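Local coordinates for DUF4348 domain-containing protein (Bacteroides fragilis, PDB 3SBU) that is of unknown function but belongs to the NTF2-like clan of cystatin-like folds, whose members often hold a pocket between a curved sheet and its helices, at residues L94-E99 with S225-A230; V112-I117 with S212-G217; R173-F178 with E191-L196. One frame throughout, in Å; residues are numbered along the deposited sequence.

Interaction 1. Residues L94-E99 with S225-A230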
loop_
_atom_site.group_PDB
_atom_site.type_symbol
_atom_site.label_atom_id
_atom_site.label_comp_id
_atom_site.label_asym_id
_atom_site.label_seq_id
_atom_site.Cartn_x
_atom_site.Cartn_y
_atom_site.Cartn_z
ATOM N N LEU A 94 -1.378 14.074 16.663
ATOM C CA LEU A 94 -2.741 13.789 17.077
ATOM C C LEU A 94 -3.610 15.003 16.979
ATOM O O LEU A 94 -3.198 16.101 17.356
ATOM C CB LEU A 94 -2.781 13.259 18.522
ATOM C CG LEU A 94 -2.563 11.759 18.655
ATOM C CD1 LEU A 94 -2.053 11.425 20.039
ATOM C CD2 LEU A 94 -3.852 10.993 18.351
ATOM N N PHE A 95 -4.839 14.797 16.515
ATOM C CA PHE A 95 -5.853 15.840 16.353
ATOM C C PHE A 95 -7.201 15.289 16.813
ATOM O O PHE A 95 -7.371 14.082 16.861
ATOM C CB PHE A 95 -5.937 16.275 14.838
ATOM C CG PHE A 95 -4.622 16.685 14.221
ATOM C CD1 PHE A 95 -3.775 15.735 13.639
ATOM C CD2 PHE A 95 -4.211 18.009 14.253
ATOM C CE1 PHE A 95 -2.529 16.104 13.106
ATOM C CE2 PHE A 95 -2.962 18.385 13.729
ATOM C CZ PHE A 95 -2.126 17.427 13.158
ATOM N N ASP A 96 -8.162 16.171 17.063
ATOM C CA ASP A 96 -9.547 15.844 17.404
ATOM C C ASP A 96 -10.469 16.093 16.222
ATOM O O ASP A 96 -11.592 15.582 16.198
ATOM C CB ASP A 96 -10.041 16.766 18.549
ATOM C CG ASP A 96 -9.413 16.518 19.889
ATOM O OD1 ASP A 96 -8.564 15.598 19.990
ATOM O OD2 ASP A 96 -9.760 17.237 20.839
ATOM N N ARG A 97 -10.043 16.995 15.316
ATOM C CA ARG A 97 -10.807 17.484 14.164
ATOM C C ARG A 97 -9.888 17.635 12.974
ATOM O O ARG A 97 -8.785 18.136 13.132
ATOM C CB ARG A 97 -11.408 18.855 14.509
ATOM C CG ARG A 97 -12.114 18.942 15.846
ATOM C CD ARG A 97 -12.642 20.322 16.113
ATOM N NE ARG A 97 -11.576 21.237 16.517
ATOM C CZ ARG A 97 -11.788 22.316 17.259
ATOM N NH1 ARG A 97 -13.021 22.629 17.655
ATOM N NH2 ARG A 97 -10.777 23.092 17.612
ATOM N N GLU A 98 -10.365 17.282 11.779
ATOM C CA GLU A 98 -9.591 17.283 10.548
ATOM C C GLU A 98 -9.081 18.678 10.211
ATOM O O GLU A 98 -7.940 18.806 9.762
ATOM C CB GLU A 98 -10.444 16.727 9.388
ATOM C CG GLU A 98 -9.650 16.568 8.102
ATOM C CD GLU A 98 -10.441 16.089 6.903
ATOM O OE1 GLU A 98 -11.666 15.881 7.034
ATOM O OE2 GLU A 98 -9.831 15.923 5.827
ATOM N N GLU A 99 -9.917 19.722 10.391
ATOM C CA GLU A 99 -9.527 21.094 10.017
ATOM C C GLU A 99 -8.332 21.610 10.837
ATOM O O GLU A 99 -7.608 22.483 10.359
ATOM C CB GLU A 99 -10.709 22.086 10.086
ATOM C CG GLU A 99 -11.271 22.288 11.492
ATOM C CD GLU A 99 -12.304 21.273 11.962
ATOM O OE1 GLU A 99 -12.381 20.149 11.407
ATOM O OE2 GLU A 99 -13.103 21.645 12.848
ATOM N N SER A 225 -14.921 13.021 20.739
ATOM C CA SER A 225 -15.403 11.717 20.266
ATOM C C SER A 225 -14.674 11.246 18.976
ATOM O O SER A 225 -14.930 10.144 18.493
ATOM C CB SER A 225 -16.918 11.739 20.068
ATOM O OG SER A 225 -17.272 12.610 19.014
ATOM N N HIS A 226 -13.782 12.078 18.425
ATOM C CA HIS A 226 -12.900 11.707 17.329
ATOM C C HIS A 226 -11.479 11.877 17.755
ATOM O O HIS A 226 -11.159 12.780 18.534
ATOM C CB HIS A 226 -13.103 12.547 16.055
ATOM C CG HIS A 226 -14.294 12.214 15.217
ATOM N ND1 HIS A 226 -15.174 11.193 15.540
ATOM C CD2 HIS A 226 -14.731 12.829 14.107
ATOM C CE1 HIS A 226 -16.099 11.210 14.601
ATOM N NE2 HIS A 226 -15.857 12.162 13.710
ATOM N N LYS A 227 -10.612 11.042 17.193
ATOM C CA LYS A 227 -9.171 11.116 17.360
ATOM C C LYS A 227 -8.567 10.771 16.035
ATOM O O LYS A 227 -8.936 9.768 15.430
ATOM C CB LYS A 227 -8.655 10.222 18.501
ATOM C CG LYS A 227 -7.761 10.992 19.476
ATOM C CD LYS A 227 -8.543 11.749 20.555
ATOM C CE LYS A 227 -7.636 12.714 21.280
ATOM N NZ LYS A 227 -8.387 13.645 22.169
ATOM N N ILE A 228 -7.709 11.641 15.547
ATOM C CA ILE A 228 -7.069 11.512 14.238
ATOM C C ILE A 228 -5.563 11.395 14.435
ATOM O O ILE A 228 -4.931 12.308 14.961
ATOM C CB ILE A 228 -7.454 12.709 13.346
ATOM C CG1 ILE A 228 -8.998 12.883 13.281
ATOM C CG2 ILE A 228 -6.740 12.622 11.935
ATOM C CD1 ILE A 228 -9.424 14.144 12.714
ATOM N N LEU A 229 -4.998 10.255 14.028
ATOM C CA LEU A 229 -3.598 9.973 14.177
ATOM C C LEU A 229 -2.903 10.058 12.819
ATOM O O LEU A 229 -3.168 9.242 11.934
ATOM C CB LEU A 229 -3.424 8.589 14.843
ATOM C CG LEU A 229 -1.993 8.065 15.017
ATOM C CD1 LEU A 229 -1.244 8.825 16.093
ATOM C CD2 LEU A 229 -2.022 6.605 15.419
ATOM N N ALA A 230 -2.018 11.038 12.660
ATOM C CA ALA A 230 -1.225 11.194 11.447
ATOM C C ALA A 230 0.123 10.515 11.667
ATOM O O ALA A 230 0.747 10.712 12.708
ATOM C CB ALA A 230 -1.047 12.674 11.093
HETATM O O HOH W 1 -13.611 15.398 18.161
#
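Strand 226-230 runs antiparallel to the end of strand 93-95, and Phe95 with Ile228 makes the hydrogen-bonded pair: Ile228 N gives to Phe95 O at 2.8 Å and Phe95 N gives to Ile228 O at 2.9 Å. Next to it, Leu94 and Leu229 form a non-hydrogen-bonded pair. On their side of the sheet Leu94 CD2 meets Leu229 CD1 at 4.1 Å and also touches CG of Lys227, the Leu94 and Lys227 side chains crossing at about a right angle; Phe154 and Phe158 of helix 154-163 cover this face. On the other face Phe95 and Ile228 meet through their CB atoms, and Ala230 CB sits at the edge of the Phe95 ring, near its plane. Ile228 CG1 is anti to its carbonyl carbon (chi1 -53°), and CD1 reaches on to the backbone turning away after the strand, coming 3.4 Å from Glu98 N. Lys227 bends at chi2 (84°) and then runs beside Asp96, pointing the same way, to set NZ 2.9 Å from Asp96 OD1. In this salt bridge NZ comes to OD1 on its syn side, 34° out of the carboxylate plane. The other oxygen, OD2, takes bonds from Gln219 NE2 and Asp221 N, so both ends of this buried carboxylate are held. A water bound to Asp96 O at 2.8 Å bridges more weakly to His226 N, where the strands part. The arrangement is that of a short strand paired with a longer one in an antiparallel sheet, one face packed on a helix, within a cystatin-like, NTF2-type fold.

Interaction 2. Residues V112-I117 with S212-G217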
loop_
_atom_site.group_PDB
_atom_site.type_symbol
_atom_site.label_atom_id
_atom_site.label_comp_id
_atom_site.label_asym_id
_atom_site.label_seq_id
_atom_site.Cartn_x
_atom_site.Cartn_y
_atom_site.Cartn_z
ATOM N N VAL A 112 5.645 26.244 20.513
ATOM C CA VAL A 112 5.268 24.898 20.082
ATOM C C VAL A 112 5.777 23.905 21.135
ATOM O O VAL A 112 6.838 24.127 21.718
ATOM C CB VAL A 112 5.837 24.584 18.661
ATOM C CG1 VAL A 112 5.540 23.157 18.252
ATOM C CG2 VAL A 112 5.300 25.553 17.607
ATOM N N GLN A 113 5.037 22.823 21.382
ATOM C CA GLN A 113 5.481 21.800 22.319
ATOM C C GLN A 113 5.590 20.469 21.627
ATOM O O GLN A 113 4.771 20.149 20.771
ATOM C CB GLN A 113 4.562 21.667 23.548
ATOM C CG GLN A 113 4.442 22.932 24.387
ATOM C CD GLN A 113 3.343 23.827 23.867
ATOM O OE1 GLN A 113 2.217 23.390 23.667
ATOM N NE2 GLN A 113 3.654 25.084 23.595
ATOM N N VAL A 114 6.610 19.696 21.999
ATOM C CA VAL A 114 6.805 18.334 21.521
ATOM C C VAL A 114 6.436 17.435 22.688
ATOM O O VAL A 114 6.773 17.740 23.835
ATOM C CB VAL A 114 8.217 18.082 20.951
ATOM C CG1 VAL A 114 8.409 16.603 20.593
ATOM C CG2 VAL A 114 8.458 18.960 19.719
ATOM N N GLU A 115 5.666 16.385 22.411
ATOM C CA GLU A 115 5.192 15.466 23.455
ATOM C C GLU A 115 5.542 14.029 23.190
ATOM O O GLU A 115 5.501 13.585 22.044
ATOM C CB GLU A 115 3.654 15.522 23.621
ATOM C CG GLU A 115 3.042 16.910 23.778
ATOM C CD GLU A 115 1.564 17.060 23.449
ATOM O OE1 GLU A 115 0.889 16.041 23.171
ATOM O OE2 GLU A 115 1.088 18.218 23.442
ATOM N N TRP A 116 5.890 13.302 24.262
ATOM C CA TRP A 116 5.973 11.859 24.262
ATOM C C TRP A 116 4.783 11.399 25.081
ATOM O O TRP A 116 4.623 11.845 26.221
ATOM C CB TRP A 116 7.282 11.322 24.869
ATOM C CG TRP A 116 8.499 11.421 23.995
ATOM C CD1 TRP A 116 9.692 11.993 24.329
ATOM C CD2 TRP A 116 8.698 10.800 22.712
ATOM N NE1 TRP A 116 10.606 11.811 23.315
ATOM C CE2 TRP A 116 10.018 11.099 22.300
ATOM C CE3 TRP A 116 7.876 10.052 21.848
ATOM C CZ2 TRP A 116 10.551 10.647 21.079
ATOM C CZ3 TRP A 116 8.401 9.619 20.630
ATOM C CH2 TRP A 116 9.720 9.920 20.256
ATOM N N ILE A 117 3.957 10.522 24.528
ATOM C CA ILE A 117 2.832 9.944 25.252
ATOM C C ILE A 117 3.192 8.507 25.524
ATOM O O ILE A 117 3.307 7.712 24.588
ATOM C CB ILE A 117 1.469 10.096 24.520
ATOM C CG1 ILE A 117 1.169 11.560 24.238
ATOM C CG2 ILE A 117 0.337 9.428 25.328
ATOM C CD1 ILE A 117 0.401 11.803 22.970
ATOM N N SER A 212 4.266 10.138 19.659
ATOM C CA SER A 212 4.730 11.509 19.725
ATOM C C SER A 212 3.568 12.421 19.367
ATOM O O SER A 212 2.541 11.960 18.856
ATOM C CB SER A 212 5.907 11.747 18.792
ATOM O OG SER A 212 5.551 11.614 17.425
ATOM N N ASN A 213 3.729 13.705 19.642
ATOM C CA ASN A 213 2.771 14.706 19.251
ATOM C C ASN A 213 3.489 16.009 19.239
ATOM O O ASN A 213 4.475 16.192 19.957
ATOM C CB ASN A 213 1.511 14.738 20.139
ATOM C CG ASN A 213 0.369 15.499 19.518
ATOM O OD1 ASN A 213 0.299 15.714 18.290
ATOM N ND2 ASN A 213 -0.592 15.864 20.345
ATOM N N ILE A 214 3.071 16.883 18.340
ATOM C CA ILE A 214 3.583 18.231 18.256
ATOM C C ILE A 214 2.376 19.128 18.402
ATOM O O ILE A 214 1.400 18.939 17.687
ATOM C CB ILE A 214 4.420 18.518 16.996
ATOM C CG1 ILE A 214 5.605 17.540 16.873
ATOM C CG2 ILE A 214 4.866 19.975 16.990
ATOM C CD1 ILE A 214 6.397 17.632 15.538
ATOM N N ASN A 215 2.406 20.049 19.369
ATOM C CA ASN A 215 1.275 20.925 19.577
ATOM C C ASN A 215 1.446 22.178 18.763
ATOM O O ASN A 215 2.190 23.080 19.139
ATOM C CB ASN A 215 1.034 21.225 21.081
ATOM C CG ASN A 215 -0.110 22.183 21.285
ATOM O OD1 ASN A 215 -1.077 22.164 20.569
ATOM N ND2 ASN A 215 -0.005 23.100 22.212
ATOM N N TYR A 216 0.722 22.260 17.650
ATOM C CA TYR A 216 0.707 23.441 16.811
ATOM C C TYR A 216 -0.486 24.348 17.200
ATOM O O TYR A 216 -0.787 25.298 16.473
ATOM C CB TYR A 216 0.608 23.034 15.327
ATOM C CG TYR A 216 1.731 22.153 14.818
ATOM C CD1 TYR A 216 2.924 22.708 14.365
ATOM C CD2 TYR A 216 1.545 20.781 14.647
ATOM C CE1 TYR A 216 3.931 21.910 13.818
ATOM C CE2 TYR A 216 2.550 19.972 14.114
ATOM C CZ TYR A 216 3.736 20.541 13.698
ATOM O OH TYR A 216 4.701 19.727 13.165
ATOM N N GLY A 217 -1.167 24.016 18.305
ATOM C CA GLY A 217 -2.380 24.701 18.749
ATOM C C GLY A 217 -3.675 23.927 18.471
ATOM O O GLY A 217 -4.761 24.444 18.722
#
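Asn215 ND2 gives a short, nearly straight hydrogen bond to Gln113 OE1, 2.7 Å long with 170° at the hydrogen. The acceptor lies in the amide plane of Asn215, while the two amide planes stand 57° apart. Gln113 reaches this place because its chain bends at chi2 (87°), which turns the amide toward 212-217, side by side with Asn215. The oxygen of the same Asn215 amide, OD1, accepts from Gly217 N, closing an Asx turn. One step along the same face, Asn213 ND2 bonds to Glu115 OE1 at 3.2 Å; the nitrogen comes from above the carboxylate plane, and the two flat groups are almost perpendicular. The second oxygen, Glu115 OE2, only packs against Asn215 CB. Asn213 OD1 accepts from Leu94 N. Beneath these polar groups the strands are joined by backbone bonds, among them Glu115 N to Asn213 O at 2.7 Å and Asn215 N to Gln113 O at 2.8 Å.

The opposite face is largely apolar. Val112 CG1, anti to its own backbone N, presses on Ile214 CG2 at 3.5 Å, tighter than usual for two carbons, and Trp116 CZ3 meets Ser212 CB at 3.8 Å. Phe41 of helix 41-50 covers Val112, Val114 and Ile214. The pairing thus divides its chemistry: apolar packing toward the helix, and on the other side a row of amides and a carboxylate. Asn213 alone of these amides gives an N-H to buried Glu115, and it may ease that negative charge, though the bond is long.

Interaction 3. Residues R173-F178 with E191-L196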
loop_
_atom_site.group_PDB
_atom_site.type_symbol
_atom_site.label_atom_id
_atom_site.label_comp_id
_atom_site.label_asym_id
_atom_site.label_seq_id
_atom_site.Cartn_x
_atom_site.Cartn_y
_atom_site.Cartn_z
ATOM N N ARG A 173 -14.277 -0.473 11.888
ATOM C CA ARG A 173 -15.580 -0.394 11.249
ATOM C C ARG A 173 -15.540 -1.201 9.952
ATOM O O ARG A 173 -14.531 -1.185 9.243
ATOM C CB ARG A 173 -15.981 1.065 10.989
ATOM C CG ARG A 173 -17.446 1.215 10.548
ATOM C CD ARG A 173 -17.787 2.591 9.966
ATOM N NE ARG A 173 -17.492 2.729 8.525
ATOM C CZ ARG A 173 -18.376 2.542 7.535
ATOM N NH1 ARG A 173 -19.630 2.199 7.808
ATOM N NH2 ARG A 173 -18.000 2.668 6.266
ATOM N N GLN A 174 -16.588 -1.976 9.694
ATOM C CA GLN A 174 -16.611 -2.792 8.503
ATOM C C GLN A 174 -17.756 -2.374 7.583
ATOM O O GLN A 174 -18.914 -2.402 7.989
ATOM C CB GLN A 174 -16.645 -4.286 8.848
ATOM C CG GLN A 174 -15.239 -4.860 9.066
ATOM C CD GLN A 174 -14.358 -4.670 7.837
ATOM O OE1 GLN A 174 -14.633 -5.219 6.755
ATOM N NE2 GLN A 174 -13.326 -3.829 7.954
ATOM N N PRO A 175 -17.443 -1.947 6.339
ATOM C CA PRO A 175 -16.096 -1.829 5.749
ATOM C C PRO A 175 -15.366 -0.558 6.221
ATOM O O PRO A 175 -15.992 0.407 6.659
ATOM C CB PRO A 175 -16.385 -1.807 4.248
ATOM C CG PRO A 175 -17.713 -1.124 4.145
ATOM C CD PRO A 175 -18.487 -1.549 5.373
ATOM N N LEU A 176 -14.034 -0.596 6.173
ATOM C CA LEU A 176 -13.181 0.508 6.552
ATOM C C LEU A 176 -13.032 1.478 5.361
ATOM O O LEU A 176 -12.677 1.059 4.258
ATOM C CB LEU A 176 -11.824 -0.042 7.005
ATOM C CG LEU A 176 -10.725 0.957 7.307
ATOM C CD1 LEU A 176 -11.105 1.850 8.505
ATOM C CD2 LEU A 176 -9.435 0.236 7.604
ATOM N N VAL A 177 -13.348 2.771 5.566
ATOM C CA VAL A 177 -13.226 3.752 4.489
ATOM C C VAL A 177 -11.724 3.964 4.208
ATOM O O VAL A 177 -10.921 4.089 5.138
ATOM C CB VAL A 177 -13.990 5.069 4.801
ATOM C CG1 VAL A 177 -13.689 6.147 3.762
ATOM C CG2 VAL A 177 -15.483 4.818 4.865
ATOM N N PHE A 178 -11.349 3.899 2.927
ATOM C CA PHE A 178 -9.967 4.033 2.502
ATOM C C PHE A 178 -9.866 5.089 1.444
ATOM O O PHE A 178 -10.534 5.033 0.407
ATOM C CB PHE A 178 -9.402 2.690 2.006
ATOM C CG PHE A 178 -7.944 2.644 1.652
ATOM C CD1 PHE A 178 -6.991 3.160 2.508
ATOM C CD2 PHE A 178 -7.520 2.001 0.498
ATOM C CE1 PHE A 178 -5.648 3.075 2.186
ATOM C CE2 PHE A 178 -6.177 1.881 0.201
ATOM C CZ PHE A 178 -5.253 2.419 1.041
ATOM N N GLU A 191 -11.622 7.014 -3.532
ATOM C CA GLU A 191 -12.256 6.587 -2.296
ATOM C C GLU A 191 -12.775 5.181 -2.467
ATOM O O GLU A 191 -13.525 4.891 -3.399
ATOM C CB GLU A 191 -13.372 7.518 -1.837
ATOM C CG GLU A 191 -13.898 7.039 -0.483
ATOM C CD GLU A 191 -14.882 7.941 0.239
ATOM O OE1 GLU A 191 -14.828 9.176 0.037
ATOM O OE2 GLU A 191 -15.679 7.409 1.045
ATOM N N THR A 192 -12.356 4.307 -1.582
ATOM C CA THR A 192 -12.731 2.900 -1.666
ATOM C C THR A 192 -12.955 2.385 -0.242
ATOM O O THR A 192 -13.016 3.190 0.692
ATOM C CB THR A 192 -11.637 2.119 -2.469
ATOM O OG1 THR A 192 -12.085 0.801 -2.701
ATOM C CG2 THR A 192 -10.302 2.040 -1.738
ATOM N N THR A 193 -13.065 1.061 -0.074
ATOM C CA THR A 193 -13.223 0.429 1.237
ATOM C C THR A 193 -12.243 -0.711 1.364
ATOM O O THR A 193 -11.794 -1.225 0.351
ATOM C CB THR A 193 -14.672 -0.041 1.473
ATOM O OG1 THR A 193 -15.011 -1.001 0.486
ATOM C CG2 THR A 193 -15.686 1.101 1.486
ATOM N N LEU A 194 -11.869 -1.073 2.603
ATOM C CA LEU A 194 -11.024 -2.233 2.929
ATOM C C LEU A 194 -11.778 -3.176 3.843
ATOM O O LEU A 194 -12.409 -2.701 4.788
ATOM C CB LEU A 194 -9.709 -1.857 3.656
ATOM C CG LEU A 194 -8.714 -0.918 2.997
ATOM C CD1 LEU A 194 -7.652 -0.522 3.983
ATOM C CD2 LEU A 194 -8.035 -1.553 1.779
ATOM N N ASP A 195 -11.659 -4.493 3.619
ATOM C CA ASP A 195 -12.204 -5.500 4.527
ATOM C C ASP A 195 -11.107 -5.764 5.569
ATOM O O ASP A 195 -10.033 -5.156 5.464
ATOM C CB ASP A 195 -12.698 -6.774 3.807
ATOM C CG ASP A 195 -11.664 -7.595 3.039
ATOM O OD1 ASP A 195 -10.457 -7.475 3.345
ATOM O OD2 ASP A 195 -12.070 -8.403 2.177
ATOM N N LEU A 196 -11.368 -6.631 6.570
ATOM C CA LEU A 196 -10.402 -6.877 7.641
ATOM C C LEU A 196 -9.092 -7.493 7.122
ATOM O O LEU A 196 -8.027 -7.086 7.589
ATOM C CB LEU A 196 -10.996 -7.722 8.784
ATOM C CG LEU A 196 -12.141 -7.077 9.601
ATOM C CD1 LEU A 196 -12.633 -8.018 10.682
ATOM C CD2 LEU A 196 -11.723 -5.755 10.246
#
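Phe178 and Leu194 cross on one face of the hairpin, with Leu194 CD1 over the phenyl ring, 4.2 Å from its centroid and 20° off the normal, a CH-pi contact. With CG of Phe178 anti to its backbone N (chi1 -175°), the ring swings under Leu194 and puts its edge to Thr192 CG2, which lies 3.6 Å from CD2. Leu176 lies alongside Leu194 and shares its CD1 methyl, touching it through CD2. On the reverse face Pro175, which follows a cis peptide bond, sets CB 3.7 Å from Thr193 CB, the two side chains pointing the same way. Val177 CG1 there meets OE2 of Glu191, at the end of its extended chain. Gln174 bends at chi2 (-58°) and sends a weak bond from NE2 to Leu194 O, 3.5 Å long. That carbonyl also accepts from Leu176 N at 3.0 Å; the bond from Thr192 N to Phe178 O, at 2.8 Å, belongs to the hydrogen-bonded pair beyond, Phe178 with Thr192. Asp195 is the N-cap of helix 196-201, its OD1 accepting from Gln198 N. Strands 176-182 and 189-194 form a beta hairpin that runs straight into this helix. Phe256 and Leu253 back the face of Phe178 and Leu176. From the second subunit, Asn67 O and Glu69 N bond to the hydroxyls of Thr192 and Thr193, and Pro145 packs on Phe178 and Leu194.

In the fold
Interactions 1 and 2 are buried near the middle of the chain. Interaction 1 belongs to the antiparallel sheet and interaction 2 to the mixed one; where they touch, the sheets meet, and Leu94 CD1 packs on Ile117 CD1. Strands 93-95 and 111-116 are consecutive in the chain, as are 212-215 and 226-230. Interaction 3 lies farther out, its centre about 18 Å from that of interaction 1 and about 30 Å from that of interaction 2. It is a local hairpin, partly buried, and the only one of the three that meets the second subunit. Its side-chain contacts are mostly apolar, whereas interaction 1 adds a salt bridge and interaction 2 two hydrogen bonds from asparagine amides.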